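Local coordinates for dehydroascorbate reductase (Chlamydomonas reinhardtii, PDB 5XFT), which probably catalyses the glutathione-dependent reduction of dehydroascorbate to ascorbate, as a DHAR-family member of the glutathione S-transferase superfamily, at residues Leu18-Glu32 and Glu196-Gly210. Sequence-based numbering, arbitrary orientation.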
loop_
_atom_site.group_PDB
_atom_site.type_symbol
_atom_site.label_atom_id
_atom_site.label_comp_id
_atom_site.label_asym_id
_atom_site.label_seq_id
_atom_site.Cartn_x
_atom_site.Cartn_y
_atom_site.Cartn_z
ATOM N N LEU A 18 7.700 5.845 -10.843
ATOM C CA LEU A 18 7.047 4.853 -9.999
ATOM C C LEU A 18 5.575 4.737 -10.360
ATOM O O LEU A 18 4.909 5.742 -10.622
ATOM C CB LEU A 18 7.201 5.231 -8.519
ATOM C CG LEU A 18 6.382 4.460 -7.474
ATOM C CD1 LEU A 18 6.733 2.961 -7.480
ATOM C CD2 LEU A 18 6.580 5.041 -6.076
ATOM N N LEU A 19 5.062 3.506 -10.374
ATOM C CA LEU A 19 3.646 3.299 -10.632
ATOM C C LEU A 19 2.932 2.858 -9.346
ATOM O O LEU A 19 3.428 3.097 -8.234
ATOM C CB LEU A 19 3.475 2.328 -11.801
ATOM C CG LEU A 19 3.852 2.961 -13.158
ATOM C CD1 LEU A 19 3.495 2.060 -14.333
ATOM C CD2 LEU A 19 3.240 4.364 -13.329
ATOM N N ASP A 20 1.781 2.202 -9.498
ATOM C CA ASP A 20 0.710 2.272 -8.507
ATOM C C ASP A 20 0.537 1.029 -7.633
ATOM O O ASP A 20 -0.429 0.978 -6.861
ATOM C CB ASP A 20 -0.614 2.556 -9.217
ATOM C CG ASP A 20 -0.981 1.461 -10.199
ATOM O OD1 ASP A 20 -0.132 1.128 -11.053
ATOM O OD2 ASP A 20 -2.094 0.901 -10.092
ATOM N N CYS A 21 1.415 0.035 -7.721
ATOM C CA CYS A 21 1.181 -1.214 -6.995
ATOM C C CYS A 21 1.095 -0.971 -5.492
ATOM O O CYS A 21 2.049 -0.445 -4.901
ATOM C CB CYS A 21 2.275 -2.235 -7.278
ATOM S SG CYS A 21 2.075 -3.759 -6.316
ATOM N N PRO A 22 -0.011 -1.334 -4.840
ATOM C CA PRO A 22 -0.147 -1.033 -3.403
ATOM C C PRO A 22 0.740 -1.886 -2.511
ATOM O O PRO A 22 1.033 -1.467 -1.382
ATOM C CB PRO A 22 -1.635 -1.300 -3.131
ATOM C CG PRO A 22 -2.028 -2.312 -4.162
ATOM C CD PRO A 22 -1.220 -1.968 -5.396
ATOM N N PHE A 23 1.181 -3.060 -2.974
ATOM C CA PHE A 23 2.056 -3.902 -2.162
ATOM C C PHE A 23 3.500 -3.408 -2.210
ATOM O O PHE A 23 4.170 -3.305 -1.169
ATOM C CB PHE A 23 1.933 -5.354 -2.624
ATOM C CG PHE A 23 0.519 -5.854 -2.621
ATOM C CD1 PHE A 23 -0.016 -6.432 -1.486
ATOM C CD2 PHE A 23 -0.290 -5.710 -3.739
ATOM C CE1 PHE A 23 -1.333 -6.877 -1.466
ATOM C CE2 PHE A 23 -1.607 -6.152 -3.726
ATOM C CZ PHE A 23 -2.127 -6.737 -2.586
ATOM N N CYS A 24 3.988 -3.091 -3.416
ATOM C CA CYS A 24 5.201 -2.289 -3.540
ATOM C C CYS A 24 5.101 -1.043 -2.683
ATOM O O CYS A 24 6.038 -0.698 -1.951
ATOM C CB CYS A 24 5.426 -1.872 -4.991
ATOM S SG CYS A 24 5.599 -3.182 -6.190
ATOM N N HIS A 25 3.964 -0.349 -2.767
ATOM C CA HIS A 25 3.770 0.846 -1.955
ATOM C C HIS A 25 3.954 0.537 -0.475
ATOM O O HIS A 25 4.535 1.338 0.264
ATOM C CB HIS A 25 2.386 1.442 -2.223
ATOM C CG HIS A 25 2.246 2.867 -1.787
ATOM N ND1 HIS A 25 1.050 3.546 -1.843
ATOM C CD2 HIS A 25 3.153 3.744 -1.295
ATOM C CE1 HIS A 25 1.221 4.778 -1.396
ATOM N NE2 HIS A 25 2.487 4.924 -1.056
ATOM N N ARG A 26 3.490 -0.632 -0.029
ATOM C CA ARG A 26 3.619 -0.984 1.382
ATOM C C ARG A 26 5.081 -1.177 1.767
ATOM O O ARG A 26 5.540 -0.661 2.797
ATOM C CB ARG A 26 2.807 -2.245 1.695
ATOM C CG ARG A 26 3.303 -2.976 2.948
ATOM C CD ARG A 26 2.768 -4.417 3.055
ATOM N NE ARG A 26 2.601 -4.811 4.445
ATOM C CZ ARG A 26 2.314 -6.058 4.805
ATOM N NH1 ARG A 26 2.154 -6.987 3.868
ATOM N NH2 ARG A 26 2.161 -6.393 6.079
ATOM N N VAL A 27 5.841 -1.899 0.941
ATOM C CA VAL A 27 7.265 -2.062 1.236
ATOM C C VAL A 27 7.977 -0.712 1.256
ATOM O O VAL A 27 8.753 -0.414 2.174
ATOM C CB VAL A 27 7.905 -3.033 0.231
ATOM C CG1 VAL A 27 9.414 -3.023 0.372
ATOM C CG2 VAL A 27 7.352 -4.424 0.453
ATOM N N LEU A 28 7.706 0.136 0.255
ATOM C CA LEU A 28 8.338 1.451 0.177
ATOM C C LEU A 28 8.027 2.299 1.403
ATOM O O LEU A 28 8.920 2.946 1.969
ATOM C CB LEU A 28 7.878 2.178 -1.084
ATOM C CG LEU A 28 8.202 1.546 -2.429
ATOM C CD1 LEU A 28 7.555 2.348 -3.523
ATOM C CD2 LEU A 28 9.689 1.509 -2.605
ATOM N N LEU A 29 6.754 2.336 1.808
ATOM C CA LEU A 29 6.393 3.070 3.017
ATOM C C LEU A 29 7.093 2.493 4.239
ATOM O O LEU A 29 7.499 3.236 5.136
ATOM C CB LEU A 29 4.877 3.070 3.217
ATOM C CG LEU A 29 4.042 3.931 2.266
ATOM C CD1 LEU A 29 2.576 3.725 2.480
ATOM C CD2 LEU A 29 4.391 5.386 2.444
ATOM N N ALA A 30 7.258 1.169 4.289
ATOM C CA ALA A 30 7.991 0.567 5.400
ATOM C C ALA A 30 9.434 1.062 5.448
ATOM O O ALA A 30 9.944 1.399 6.522
ATOM C CB ALA A 30 7.950 -0.955 5.292
ATOM N N TYR A 31 10.108 1.115 4.296
ATOM C CA TYR A 31 11.488 1.600 4.275
ATOM C C TYR A 31 11.571 3.079 4.643
ATOM O O TYR A 31 12.493 3.496 5.355
ATOM C CB TYR A 31 12.109 1.351 2.900
ATOM C CG TYR A 31 12.757 -0.003 2.785
ATOM C CD1 TYR A 31 11.990 -1.150 2.623
ATOM C CD2 TYR A 31 14.135 -0.137 2.849
ATOM C CE1 TYR A 31 12.579 -2.395 2.533
ATOM C CE2 TYR A 31 14.735 -1.376 2.758
ATOM C CZ TYR A 31 13.956 -2.503 2.601
ATOM O OH TYR A 31 14.560 -3.739 2.510
ATOM N N GLU A 32 10.627 3.887 4.161
ATOM C CA GLU A 32 10.624 5.306 4.504
ATOM C C GLU A 32 10.385 5.516 5.995
ATOM O O GLU A 32 10.986 6.410 6.608
ATOM C CB GLU A 32 9.556 6.029 3.686
ATOM C CG GLU A 32 9.879 6.134 2.210
ATOM C CD GLU A 32 10.900 7.215 1.922
ATOM O OE1 GLU A 32 11.028 8.141 2.752
ATOM O OE2 GLU A 32 11.579 7.134 0.872
ATOM N N GLU A 196 7.296 10.912 4.471
ATOM C CA GLU A 196 7.431 9.517 4.064
ATOM C C GLU A 196 6.429 9.169 2.973
ATOM O O GLU A 196 6.768 8.477 2.004
ATOM C CB GLU A 196 7.249 8.586 5.265
ATOM C CG GLU A 196 8.366 8.637 6.295
ATOM C CD GLU A 196 8.099 9.635 7.410
ATOM O OE1 GLU A 196 7.817 10.820 7.113
ATOM O OE2 GLU A 196 8.159 9.220 8.588
ATOM N N TRP A 197 5.189 9.643 3.115
ATOM C CA TRP A 197 4.181 9.433 2.084
ATOM C C TRP A 197 4.510 10.225 0.826
ATOM O O TRP A 197 4.361 9.716 -0.293
ATOM C CB TRP A 197 2.810 9.826 2.631
ATOM C CG TRP A 197 1.683 9.729 1.653
ATOM C CD1 TRP A 197 1.283 10.683 0.760
ATOM C CD2 TRP A 197 0.793 8.619 1.481
ATOM N NE1 TRP A 197 0.202 10.231 0.037
ATOM C CE2 TRP A 197 -0.116 8.966 0.460
ATOM C CE3 TRP A 197 0.682 7.364 2.084
ATOM C CZ2 TRP A 197 -1.122 8.103 0.032
ATOM C CZ3 TRP A 197 -0.321 6.509 1.660
ATOM C CH2 TRP A 197 -1.209 6.882 0.643
ATOM N N GLN A 198 4.962 11.473 0.990
ATOM C CA GLN A 198 5.272 12.316 -0.159
ATOM C C GLN A 198 6.397 11.737 -1.002
ATOM O O GLN A 198 6.437 11.953 -2.218
ATOM C CB GLN A 198 5.652 13.722 0.305
ATOM C CG GLN A 198 4.517 14.511 0.916
ATOM C CD GLN A 198 4.973 15.845 1.478
ATOM O OE1 GLN A 198 6.156 16.187 1.422
ATOM N NE2 GLN A 198 4.034 16.605 2.026
ATOM N N HIS A 199 7.325 11.011 -0.378
ATOM C CA HIS A 199 8.477 10.528 -1.127
ATOM C C HIS A 199 8.081 9.488 -2.164
ATOM O O HIS A 199 8.744 9.364 -3.198
ATOM C CB HIS A 199 9.525 9.967 -0.168
ATOM C CG HIS A 199 10.161 11.010 0.695
ATOM N ND1 HIS A 199 9.910 12.356 0.536
ATOM C CD2 HIS A 199 11.037 10.908 1.722
ATOM C CE1 HIS A 199 10.604 13.038 1.429
ATOM N NE2 HIS A 199 11.298 12.184 2.159
ATOM N N VAL A 200 7.000 8.752 -1.922
ATOM C CA VAL A 200 6.671 7.605 -2.758
ATOM C C VAL A 200 5.219 7.674 -3.213
ATOM O O VAL A 200 4.582 6.641 -3.440
ATOM C CB VAL A 200 6.967 6.292 -2.007
ATOM C CG1 VAL A 200 8.471 6.128 -1.806
ATOM C CG2 VAL A 200 6.258 6.273 -0.655
ATOM N N ASP A 201 4.689 8.887 -3.362
ATOM C CA ASP A 201 3.339 9.081 -3.890
ATOM C C ASP A 201 3.389 9.006 -5.412
ATOM O O ASP A 201 3.976 9.876 -6.064
ATOM C CB ASP A 201 2.767 10.418 -3.425
ATOM C CG ASP A 201 1.274 10.560 -3.716
ATOM O OD1 ASP A 201 0.750 9.840 -4.594
ATOM O OD2 ASP A 201 0.622 11.408 -3.067
ATOM N N TYR A 202 2.769 7.969 -5.982
ATOM C CA TYR A 202 2.744 7.808 -7.431
ATOM C C TYR A 202 1.642 8.624 -8.102
ATOM O O TYR A 202 1.721 8.862 -9.312
ATOM C CB TYR A 202 2.597 6.326 -7.799
ATOM C CG TYR A 202 1.753 5.530 -6.830
ATOM C CD1 TYR A 202 0.367 5.522 -6.932
ATOM C CD2 TYR A 202 2.341 4.787 -5.812
ATOM C CE1 TYR A 202 -0.412 4.793 -6.046
ATOM C CE2 TYR A 202 1.572 4.053 -4.927
ATOM C CZ TYR A 202 0.194 4.062 -5.047
ATOM O OH TYR A 202 -0.584 3.341 -4.169
ATOM N N GLY A 203 0.621 9.050 -7.364
ATOM C CA GLY A 203 -0.387 9.929 -7.919
ATOM C C GLY A 203 -1.645 9.190 -8.355
ATOM O O GLY A 203 -1.667 7.968 -8.522
ATOM N N THR A 204 -2.716 9.967 -8.568
ATOM C CA THR A 204 -4.030 9.371 -8.808
ATOM C C THR A 204 -4.173 8.842 -10.228
ATOM O O THR A 204 -4.885 7.853 -10.445
ATOM C CB THR A 204 -5.146 10.376 -8.513
ATOM O OG1 THR A 204 -5.168 11.393 -9.520
ATOM C CG2 THR A 204 -4.946 11.021 -7.144
ATOM N N GLU A 205 -3.518 9.467 -11.208
ATOM C CA GLU A 205 -3.608 8.946 -12.567
ATOM C C GLU A 205 -2.924 7.600 -12.673
ATOM O O GLU A 205 -3.366 6.739 -13.434
ATOM C CB GLU A 205 -2.996 9.905 -13.590
ATOM C CG GLU A 205 -3.294 11.384 -13.393
ATOM C CD GLU A 205 -2.569 11.983 -12.194
ATOM O OE1 GLU A 205 -3.266 12.432 -11.267
ATOM O OE2 GLU A 205 -1.318 12.005 -12.182
ATOM N N ALA A 206 -1.817 7.411 -11.952
ATOM C CA ALA A 206 -1.198 6.092 -11.924
ATOM C C ALA A 206 -2.193 5.045 -11.439
ATOM O O ALA A 206 -2.284 3.953 -12.010
ATOM C CB ALA A 206 0.054 6.112 -11.046
ATOM N N ILE A 207 -2.975 5.380 -10.406
ATOM C CA ILE A 207 -4.000 4.463 -9.908
ATOM C C ILE A 207 -5.056 4.210 -10.979
ATOM O O ILE A 207 -5.429 3.060 -11.258
ATOM C CB ILE A 207 -4.634 5.023 -8.621
ATOM C CG1 ILE A 207 -3.549 5.346 -7.588
ATOM C CG2 ILE A 207 -5.656 4.045 -8.063
ATOM C CD1 ILE A 207 -4.080 6.023 -6.321
ATOM N N ILE A 208 -5.559 5.288 -11.591
ATOM C CA ILE A 208 -6.605 5.165 -12.602
ATOM C C ILE A 208 -6.120 4.312 -13.763
ATOM O O ILE A 208 -6.810 3.387 -14.204
ATOM C CB ILE A 208 -7.061 6.558 -13.082
ATOM C CG1 ILE A 208 -7.562 7.414 -11.916
ATOM C CG2 ILE A 208 -8.134 6.429 -14.143
ATOM C CD1 ILE A 208 -8.467 6.675 -10.976
ATOM N N ALA A 209 -4.928 4.609 -14.278
ATOM C CA ALA A 209 -4.371 3.845 -15.387
ATOM C C ALA A 209 -4.144 2.394 -14.994
ATOM O O ALA A 209 -4.378 1.483 -15.798
ATOM C CB ALA A 209 -3.064 4.484 -15.860
ATOM N N GLY A 210 -3.677 2.157 -13.766
ATOM C CA GLY A 210 -3.518 0.792 -13.305
ATOM C C GLY A 210 -4.818 0.015 -13.368
ATOM O O GLY A 210 -4.847 -1.128 -13.829
HETATM O O HOH W 1 2.699 7.834 -0.713
#
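His-25 and Tyr-202 meet at the centre of the contact, where His-25 ND1 and Tyr-202 OH share a hydrogen bond of 2.8 Å. The tyrosine also turns its CE2 edge onto a face of the imidazole, an edge-to-face pair with planes 70° apart, while Leu-29 CD1 lies over the rim of the opposite face. Over the centre of the phenol ring sits Asp-20 CA, a CH-pi contact 3.6 Å from the ring centroid. Replacing Tyr-202 by an alanine is likely to leave His-25 ND1 without its mate and a gap against Asp-20 CA. In the imidazole plane, a water 2.9 Å from His-25 NE2 donates to Trp-197 O and lies over the indole face. With CG anti to the backbone N (chi1 -162°), His-25 places its ring between Tyr-202 and this water. The contact ties helix 22-33, whose start carries Cys-21 and Cys-24 in a probable thioredoxin-type CxxC, to helices 195-199 and 204-212 and their connecting turn, joining the thioredoxin-like and helical halves of the GST fold. Farther along, Val-200 CG2 packs on Leu-29 CD2 at 3.7 Å, and Glu-32, hydrogen-bonded through OE2 to Tyr-38 OH, touches Glu-196 through CB. In the second shell, Tyr-163 meets Trp-197 edge-to-face and hydrogen-bonds Asp-201 OD1, which also accepts from Gly-203 N in an Asx turn with Tyr-202 as its middle residue.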